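Local coordinates for Serine/threonine-protein phosphatase 2A regulatory subunit B'' subunit alpha (PDB 4I5J) that modulates PP2A as a calcium-binding EF-hand regulatory subunit, probably tuning the substrate selectivity, activity and location of the catalytic enzyme, at residues F69-R74 with T107-Y112; I61-Q66 with E113-I118; D42-L47 with A95-E100. One frame throughout, in Å; residues are numbered along the deposited sequence.

Contact 1: F69-R74 with T107-Y112; sequences FYTVNR and TDYFSY
Tyr109 reaches out of the loop before helix 112-125 and lays the hydroxyl end of its ring against Thr71 and Val72, in the last turn of helix 54-72. The two backbones stay well apart, with the CA atoms of Thr71 and Tyr109 8.6 Å from each other, and the long aromatic side chain spans the distance. It crosses both helix side chains at about a right angle, and they approach the ring obliquely. Thr71 CG2 lies 3.7 Å from Tyr109 OH, while Thr71 CB sits 3.8 Å from Tyr109 CE2. Val72 gives one branch: its CG2 comes to 3.8 Å from Tyr109 OH. With CG set anti to the carbonyl carbon (chi1 -45°), Tyr109 sends its ring out towards the helix from a backbone with positive phi; Phe110 N closes a tight turn here onto Asp108 O at 2.7 Å.

Just past the contact, Asn73 leaves the helix as the centre of an inverse gamma turn, its OD1 bonded to Gly78 N and its ND2 to Glu84 OE1. This is consistent with a helix-loop-helix of the EF-hand domain in which side-chain bonds tie the loop together; the calcium ion seen in this protein sits in a different loop.

No hydrogen bond joins the two segments. The buried hydroxyl of Tyr109 finds its partner outside them, in Asn89 OD1, and Asn89 ND2 holds the neighbouring Asp108 OD2. Thr93 of helix 90-97 also touches the Tyr109 side chain.

Contact 2: I61-Q66 with E113-I118; sequences ITTVIQ and EHFYVI
Two helical segments, 61-66 of helix 54-72 and 113-118 of helix 112-125, come closest at Thr63 and Phe115, whose CA atoms are 6.5 Å apart. Both residues direct their CB towards the facing helix. Thr63 meets the Phe115 side chain crosswise, and the ring presents its edge: Thr63 OG1 lies near the ring plane, 3.4 Å from Phe115 CD1, with Thr63 CB 3.7 Å from the same carbon. The methyl is shared between two neighbours. Thr63 CG2, anti to the backbone N, is 4.0 Å from Phe115 CD1 and equally far from Ile118 CD1; the Thr63 and Ile118 side chains slide past each other in opposite directions.

The helices belong to two EF-hand regions of a mainly helical chain, helix 54-72 to the N-terminal EF-hand region and helix 112-125 to the EF-hand pair region. Helix 173-184 covers the same junction: its Tyr173 touches Phe115 and bonds through OH to Thr63 OG1, which also bonds back to Arg59 O one turn earlier. Replacing Thr63 with an alanine would remove both OG1 and CG2, which would probably leave Tyr173 OH without this partner and open a gap beside Phe115 and Ile118.

Phe56 and Arg59 of helix 54-72 also pack on the Phe115 side chain, and its ring meets that of Tyr112 edge-to-face.

Contact 3: D42-L47 with A95-E100; sequences DTHPGL and ALLEEE
His44 puts the edge of its imidazole against the backbone of segment 95-100, and here the packing is close. His44 NE2 donates to Glu100 O at 2.8 Å; the donor lies in the carbonyl plane, but the acceptor is 28° out of the ring plane and the N-H...acceptor angle is a bent 132°. Beside this bond, His44 CD2 rests 3.5 Å from Leu97 O and 3.7 Å from Leu97 CD1. With its CG anti to the backbone N (chi1 -163°), His44 sends the ring across from the first residue to leave helix 34-43. The other ring nitrogen faces home: Gly46 N donates to His44 ND1 at 2.9 Å, close to the ring plane, so the turn through Pro45 fixes the ring's rotation.

The outer side is looser. Glu98 and Glu99 point away on the exposed surface, and the Glu100 carboxylate turns to Asp102 N through OE2 instead of the imidazole.

The contact thus ties the turn after helix 34-43 to the chain following helix 90-97 within the EF-hand domain. With ND1 accepting and NE2 donating, His44 is probably the neutral imidazole protonated at NE2, and its grip on Glu100 is made through the backbone carbonyl without a salt bridge.

How the contacts relate
Contacts 1 and 2 are close neighbours, their centres 9 Å apart, and share helix 54-72; along the chain, contact 1 is nested inside the loop closed by contact 2. They touch directly, Val64 CG2 meeting Tyr109 O at 3.6 Å and Val64 CG1 meeting Phe110 CE2 at 3.8 Å. Contact 3 lies farther out, about 16 Å from each of the others between centres. Phe110 carries the packing from contact 1 to it, with its CZ 3.9 Å from Leu97 CD2, whereas contacts 2 and 3 do not touch. All three lie away from the calcium site formed by Asp200, Asp202, Asp204, Val206 and Glu211.

Contact 1: F69-R74 with T107-Y112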
# COMPACT_ATOMS: atom_id res chain seq x y z
N PHE A 69 4.98 -4.94 -7.40
CA PHE A 69 5.91 -4.70 -6.30
C PHE A 69 5.24 -4.66 -4.95
O PHE A 69 5.80 -5.15 -3.95
CB PHE A 69 6.77 -3.46 -6.54
CG PHE A 69 7.91 -3.74 -7.46
CD1 PHE A 69 7.68 -3.99 -8.81
CD2 PHE A 69 9.20 -3.86 -6.97
CE1 PHE A 69 8.72 -4.30 -9.66
CE2 PHE A 69 10.24 -4.17 -7.83
CZ PHE A 69 9.99 -4.38 -9.17
N TYR A 70 4.04 -4.09 -4.93
CA TYR A 70 3.29 -4.00 -3.69
C TYR A 70 3.11 -5.38 -3.06
O TYR A 70 3.32 -5.56 -1.86
CB TYR A 70 1.92 -3.38 -3.97
CG TYR A 70 1.10 -3.09 -2.74
CD1 TYR A 70 1.09 -1.82 -2.18
CD2 TYR A 70 0.33 -4.07 -2.14
CE1 TYR A 70 0.34 -1.54 -1.06
CE2 TYR A 70 -0.44 -3.80 -1.01
CZ TYR A 70 -0.43 -2.54 -0.48
OH TYR A 70 -1.18 -2.26 0.64
N THR A 71 2.74 -6.35 -3.88
CA THR A 71 2.44 -7.69 -3.40
C THR A 71 3.67 -8.59 -3.35
O THR A 71 3.84 -9.39 -2.43
CB THR A 71 1.37 -8.32 -4.30
OG1 THR A 71 0.17 -7.55 -4.20
CG2 THR A 71 1.09 -9.75 -3.91
N VAL A 72 4.54 -8.47 -4.34
CA VAL A 72 5.66 -9.41 -4.45
C VAL A 72 6.91 -8.99 -3.67
O VAL A 72 7.53 -9.79 -2.97
CB VAL A 72 6.01 -9.65 -5.94
CG1 VAL A 72 7.20 -10.56 -6.07
CG2 VAL A 72 4.79 -10.24 -6.67
N ASN A 73 7.28 -7.72 -3.78
CA ASN A 73 8.52 -7.24 -3.18
C ASN A 73 8.45 -6.97 -1.67
O ASN A 73 8.58 -5.83 -1.23
CB ASN A 73 8.98 -5.99 -3.92
CG ASN A 73 10.31 -5.50 -3.44
OD1 ASN A 73 10.52 -4.30 -3.29
ND2 ASN A 73 11.23 -6.44 -3.19
N ARG A 74 8.28 -8.02 -0.88
CA ARG A 74 7.99 -7.88 0.55
C ARG A 74 9.10 -7.27 1.42
O ARG A 74 8.86 -6.83 2.54
CB ARG A 74 7.57 -9.24 1.12
CG ARG A 74 6.26 -9.74 0.54
CD ARG A 74 5.09 -8.97 1.10
NE ARG A 74 5.07 -9.06 2.56
CZ ARG A 74 4.64 -10.12 3.23
NH1 ARG A 74 4.16 -11.17 2.58
NH2 ARG A 74 4.67 -10.12 4.56
N THR A 107 -7.97 -10.28 -11.39
CA THR A 107 -8.11 -9.26 -10.36
C THR A 107 -6.81 -9.06 -9.57
O THR A 107 -6.67 -8.05 -8.86
CB THR A 107 -9.27 -9.61 -9.41
OG1 THR A 107 -9.08 -10.93 -8.90
CG2 THR A 107 -10.63 -9.54 -10.15
N ASP A 108 -5.87 -9.99 -9.66
CA ASP A 108 -4.54 -9.73 -9.11
C ASP A 108 -3.71 -9.05 -10.19
O ASP A 108 -3.64 -9.54 -11.30
CB ASP A 108 -3.85 -11.01 -8.67
CG ASP A 108 -4.58 -11.72 -7.54
OD1 ASP A 108 -5.15 -11.04 -6.66
OD2 ASP A 108 -4.57 -12.96 -7.54
N TYR A 109 -3.12 -7.91 -9.83
CA TYR A 109 -2.17 -7.16 -10.67
C TYR A 109 -2.78 -6.46 -11.87
O TYR A 109 -2.63 -5.26 -11.99
CB TYR A 109 -0.99 -8.02 -11.15
CG TYR A 109 -0.38 -8.88 -10.08
CD1 TYR A 109 -0.54 -10.26 -10.12
CD2 TYR A 109 0.34 -8.33 -9.02
CE1 TYR A 109 -0.01 -11.06 -9.15
CE2 TYR A 109 0.88 -9.15 -8.01
CZ TYR A 109 0.68 -10.52 -8.10
OH TYR A 109 1.18 -11.40 -7.18
N PHE A 110 -3.45 -7.22 -12.74
CA PHE A 110 -3.68 -6.79 -14.12
C PHE A 110 -4.97 -6.09 -14.47
O PHE A 110 -5.06 -5.48 -15.55
CB PHE A 110 -3.52 -7.98 -15.07
CG PHE A 110 -2.11 -8.43 -15.20
CD1 PHE A 110 -1.65 -9.51 -14.46
CD2 PHE A 110 -1.23 -7.74 -16.01
CE1 PHE A 110 -0.33 -9.90 -14.55
CE2 PHE A 110 0.10 -8.14 -16.12
CZ PHE A 110 0.55 -9.21 -15.39
N SER A 111 -5.96 -6.19 -13.60
CA SER A 111 -7.31 -5.72 -13.90
C SER A 111 -7.31 -4.30 -14.40
O SER A 111 -6.72 -3.44 -13.75
CB SER A 111 -8.17 -5.77 -12.66
OG SER A 111 -9.40 -5.10 -12.86
N TYR A 112 -7.98 -4.06 -15.53
CA TYR A 112 -8.07 -2.70 -16.06
C TYR A 112 -9.04 -1.87 -15.24
O TYR A 112 -8.77 -0.69 -14.96
CB TYR A 112 -8.49 -2.65 -17.55
CG TYR A 112 -8.33 -1.25 -18.07
CD1 TYR A 112 -7.10 -0.79 -18.50
CD2 TYR A 112 -9.40 -0.35 -18.04
CE1 TYR A 112 -6.94 0.51 -18.95
CE2 TYR A 112 -9.25 0.93 -18.47
CZ TYR A 112 -8.02 1.37 -18.93
OH TYR A 112 -7.89 2.67 -19.37

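Contact 2: I61-Q66 with E113-I118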
# COMPACT_ATOMS: atom_id res chain seq x y z
N ILE A 61 0.38 0.59 -17.19
CA ILE A 61 1.63 -0.11 -16.95
C ILE A 61 2.27 0.29 -15.62
O ILE A 61 2.69 -0.58 -14.84
CB ILE A 61 2.58 0.10 -18.13
CG1 ILE A 61 2.01 -0.60 -19.37
CG2 ILE A 61 3.98 -0.43 -17.78
CD1 ILE A 61 2.82 -0.38 -20.63
N THR A 62 2.32 1.59 -15.34
CA THR A 62 2.84 2.07 -14.06
C THR A 62 2.08 1.44 -12.90
O THR A 62 2.66 1.02 -11.89
CB THR A 62 2.68 3.60 -13.95
OG1 THR A 62 3.54 4.25 -14.89
CG2 THR A 62 3.01 4.08 -12.54
N THR A 63 0.75 1.38 -13.06
CA THR A 63 -0.11 0.90 -11.99
C THR A 63 0.06 -0.60 -11.77
O THR A 63 0.16 -1.05 -10.62
CB THR A 63 -1.57 1.23 -12.27
OG1 THR A 63 -1.70 2.66 -12.37
CG2 THR A 63 -2.45 0.73 -11.15
N VAL A 64 0.13 -1.38 -12.86
CA VAL A 64 0.32 -2.82 -12.72
C VAL A 64 1.68 -3.10 -12.09
O VAL A 64 1.82 -3.98 -11.23
CB VAL A 64 0.23 -3.56 -14.07
CG1 VAL A 64 0.59 -5.06 -13.89
CG2 VAL A 64 -1.17 -3.41 -14.66
N ILE A 65 2.69 -2.35 -12.51
CA ILE A 65 4.01 -2.54 -11.91
C ILE A 65 3.98 -2.21 -10.41
O ILE A 65 4.55 -2.96 -9.62
CB ILE A 65 5.10 -1.78 -12.67
CG1 ILE A 65 5.20 -2.36 -14.08
CG2 ILE A 65 6.46 -1.90 -11.96
CD1 ILE A 65 6.20 -1.68 -14.96
N GLN A 66 3.29 -1.15 -9.99
CA GLN A 66 3.23 -0.83 -8.56
C GLN A 66 2.58 -1.98 -7.84
O GLN A 66 3.05 -2.39 -6.79
CB GLN A 66 2.45 0.48 -8.28
CG GLN A 66 3.10 1.72 -8.82
CD GLN A 66 4.61 1.62 -8.80
OE1 GLN A 66 5.23 1.52 -7.74
NE2 GLN A 66 5.21 1.61 -9.98
N GLU A 113 -10.16 -2.48 -14.87
CA GLU A 113 -11.17 -1.84 -14.03
C GLU A 113 -10.57 -1.33 -12.72
O GLU A 113 -10.91 -0.24 -12.24
CB GLU A 113 -12.29 -2.83 -13.67
CG GLU A 113 -13.34 -3.05 -14.75
CD GLU A 113 -14.24 -4.26 -14.48
OE1 GLU A 113 -13.99 -5.00 -13.49
OE2 GLU A 113 -15.20 -4.48 -15.25
N HIS A 114 -9.69 -2.13 -12.12
CA HIS A 114 -9.10 -1.74 -10.86
C HIS A 114 -8.21 -0.54 -11.11
O HIS A 114 -8.20 0.41 -10.35
CB HIS A 114 -8.25 -2.86 -10.25
CG HIS A 114 -9.05 -3.95 -9.60
ND1 HIS A 114 -8.48 -5.13 -9.16
CD2 HIS A 114 -10.37 -4.03 -9.30
CE1 HIS A 114 -9.42 -5.89 -8.63
NE2 HIS A 114 -10.57 -5.25 -8.70
N PHE A 115 -7.44 -0.61 -12.20
CA PHE A 115 -6.57 0.51 -12.53
C PHE A 115 -7.37 1.79 -12.71
O PHE A 115 -6.96 2.85 -12.23
CB PHE A 115 -5.76 0.24 -13.80
CG PHE A 115 -5.47 1.48 -14.59
CD1 PHE A 115 -4.53 2.39 -14.15
CD2 PHE A 115 -6.14 1.75 -15.78
CE1 PHE A 115 -4.26 3.55 -14.86
CE2 PHE A 115 -5.88 2.91 -16.50
CZ PHE A 115 -4.95 3.81 -16.05
N TYR A 116 -8.51 1.71 -13.38
CA TYR A 116 -9.23 2.94 -13.70
C TYR A 116 -9.84 3.55 -12.44
O TYR A 116 -9.88 4.77 -12.28
CB TYR A 116 -10.27 2.71 -14.79
CG TYR A 116 -10.90 3.99 -15.32
CD1 TYR A 116 -10.12 5.00 -15.88
CD2 TYR A 116 -12.27 4.17 -15.27
CE1 TYR A 116 -10.72 6.19 -16.38
CE2 TYR A 116 -12.87 5.33 -15.75
CZ TYR A 116 -12.09 6.34 -16.31
OH TYR A 116 -12.71 7.47 -16.78
N VAL A 117 -10.30 2.69 -11.52
CA VAL A 117 -10.76 3.17 -10.22
C VAL A 117 -9.66 3.97 -9.55
O VAL A 117 -9.89 5.11 -9.09
CB VAL A 117 -11.21 1.99 -9.31
CG1 VAL A 117 -11.40 2.46 -7.87
CG2 VAL A 117 -12.49 1.37 -9.85
N ILE A 118 -8.45 3.41 -9.51
CA ILE A 118 -7.29 4.09 -8.92
C ILE A 118 -6.98 5.40 -9.64
O ILE A 118 -6.74 6.42 -9.01
CB ILE A 118 -6.05 3.18 -8.93
CG1 ILE A 118 -6.30 1.92 -8.12
CG2 ILE A 118 -4.83 3.89 -8.33
CD1 ILE A 118 -5.15 0.94 -8.17

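Contact 3: D42-L47 with A95-E100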
# COMPACT_ATOMS: atom_id res chain seq x y z
N ASP A 42 0.23 -5.18 -25.58
CA ASP A 42 0.20 -5.28 -27.04
C ASP A 42 -0.51 -6.53 -27.53
O ASP A 42 -1.02 -6.56 -28.64
CB ASP A 42 1.61 -5.21 -27.63
CG ASP A 42 2.24 -3.84 -27.47
OD1 ASP A 42 1.51 -2.88 -27.10
OD2 ASP A 42 3.46 -3.72 -27.70
N THR A 43 -0.55 -7.57 -26.70
CA THR A 43 -1.07 -8.85 -27.17
C THR A 43 -2.43 -9.17 -26.60
O THR A 43 -3.30 -9.67 -27.31
CB THR A 43 -0.11 -10.03 -26.85
OG1 THR A 43 0.19 -10.04 -25.45
CG2 THR A 43 1.18 -9.91 -27.65
N HIS A 44 -2.64 -8.90 -25.32
CA HIS A 44 -3.89 -9.30 -24.69
C HIS A 44 -5.07 -8.56 -25.32
O HIS A 44 -5.03 -7.34 -25.47
CB HIS A 44 -3.87 -9.09 -23.18
CG HIS A 44 -4.94 -9.83 -22.46
ND1 HIS A 44 -6.28 -9.49 -22.53
CD2 HIS A 44 -4.88 -10.93 -21.65
CE1 HIS A 44 -6.99 -10.33 -21.80
NE2 HIS A 44 -6.17 -11.21 -21.26
N PRO A 45 -6.13 -9.30 -25.69
CA PRO A 45 -7.29 -8.72 -26.38
C PRO A 45 -8.04 -7.71 -25.52
O PRO A 45 -8.68 -6.80 -26.04
CB PRO A 45 -8.18 -9.94 -26.68
CG PRO A 45 -7.75 -10.99 -25.68
CD PRO A 45 -6.27 -10.76 -25.49
N GLY A 46 -7.94 -7.85 -24.21
CA GLY A 46 -8.62 -6.93 -23.31
C GLY A 46 -7.94 -5.58 -23.23
O GLY A 46 -8.52 -4.62 -22.71
N LEU A 47 -6.72 -5.48 -23.76
CA LEU A 47 -5.88 -4.31 -23.50
C LEU A 47 -5.43 -3.61 -24.75
O LEU A 47 -4.80 -2.56 -24.69
CB LEU A 47 -4.64 -4.71 -22.68
CG LEU A 47 -4.95 -5.33 -21.31
CD1 LEU A 47 -3.68 -5.84 -20.62
CD2 LEU A 47 -5.64 -4.30 -20.43
N ALA A 95 0.28 -17.27 -16.04
CA ALA A 95 -0.28 -18.47 -16.67
C ALA A 95 -1.79 -18.31 -16.92
O ALA A 95 -2.31 -18.77 -17.95
CB ALA A 95 0.01 -19.69 -15.83
N LEU A 96 -2.48 -17.65 -16.00
CA LEU A 96 -3.93 -17.45 -16.12
C LEU A 96 -4.25 -16.34 -17.12
O LEU A 96 -5.24 -16.39 -17.82
CB LEU A 96 -4.55 -17.12 -14.76
CG LEU A 96 -4.57 -18.17 -13.65
CD1 LEU A 96 -5.08 -17.56 -12.33
CD2 LEU A 96 -5.44 -19.39 -14.02
N LEU A 97 -3.38 -15.35 -17.18
CA LEU A 97 -3.50 -14.23 -18.11
C LEU A 97 -3.51 -14.70 -19.56
O LEU A 97 -4.22 -14.15 -20.40
CB LEU A 97 -2.33 -13.27 -17.89
CG LEU A 97 -2.29 -11.96 -18.66
CD1 LEU A 97 -3.48 -11.13 -18.28
CD2 LEU A 97 -1.00 -11.24 -18.35
N GLU A 98 -2.72 -15.72 -19.86
CA GLU A 98 -2.57 -16.20 -21.23
C GLU A 98 -3.82 -16.87 -21.79
O GLU A 98 -3.90 -17.13 -22.98
CB GLU A 98 -1.39 -17.17 -21.33
CG GLU A 98 -0.04 -16.55 -21.01
CD GLU A 98 1.05 -17.58 -20.81
OE1 GLU A 98 2.21 -17.19 -20.53
OE2 GLU A 98 0.75 -18.79 -20.93
N GLU A 99 -4.79 -17.15 -20.93
CA GLU A 99 -6.02 -17.82 -21.35
C GLU A 99 -7.24 -16.91 -21.23
O GLU A 99 -8.01 -16.77 -22.18
CB GLU A 99 -6.26 -19.08 -20.51
CG GLU A 99 -5.50 -20.31 -20.98
CD GLU A 99 -6.11 -21.59 -20.42
OE1 GLU A 99 -6.17 -22.60 -21.17
OE2 GLU A 99 -6.53 -21.59 -19.24
N GLU A 100 -7.41 -16.30 -20.07
CA GLU A 100 -8.55 -15.44 -19.79
C GLU A 100 -8.62 -14.27 -20.76
O GLU A 100 -7.64 -13.55 -20.94
CB GLU A 100 -8.45 -14.93 -18.35
CG GLU A 100 -9.55 -13.98 -17.95
CD GLU A 100 -10.92 -14.60 -18.08
OE1 GLU A 100 -11.33 -15.35 -17.18
OE2 GLU A 100 -11.58 -14.31 -19.10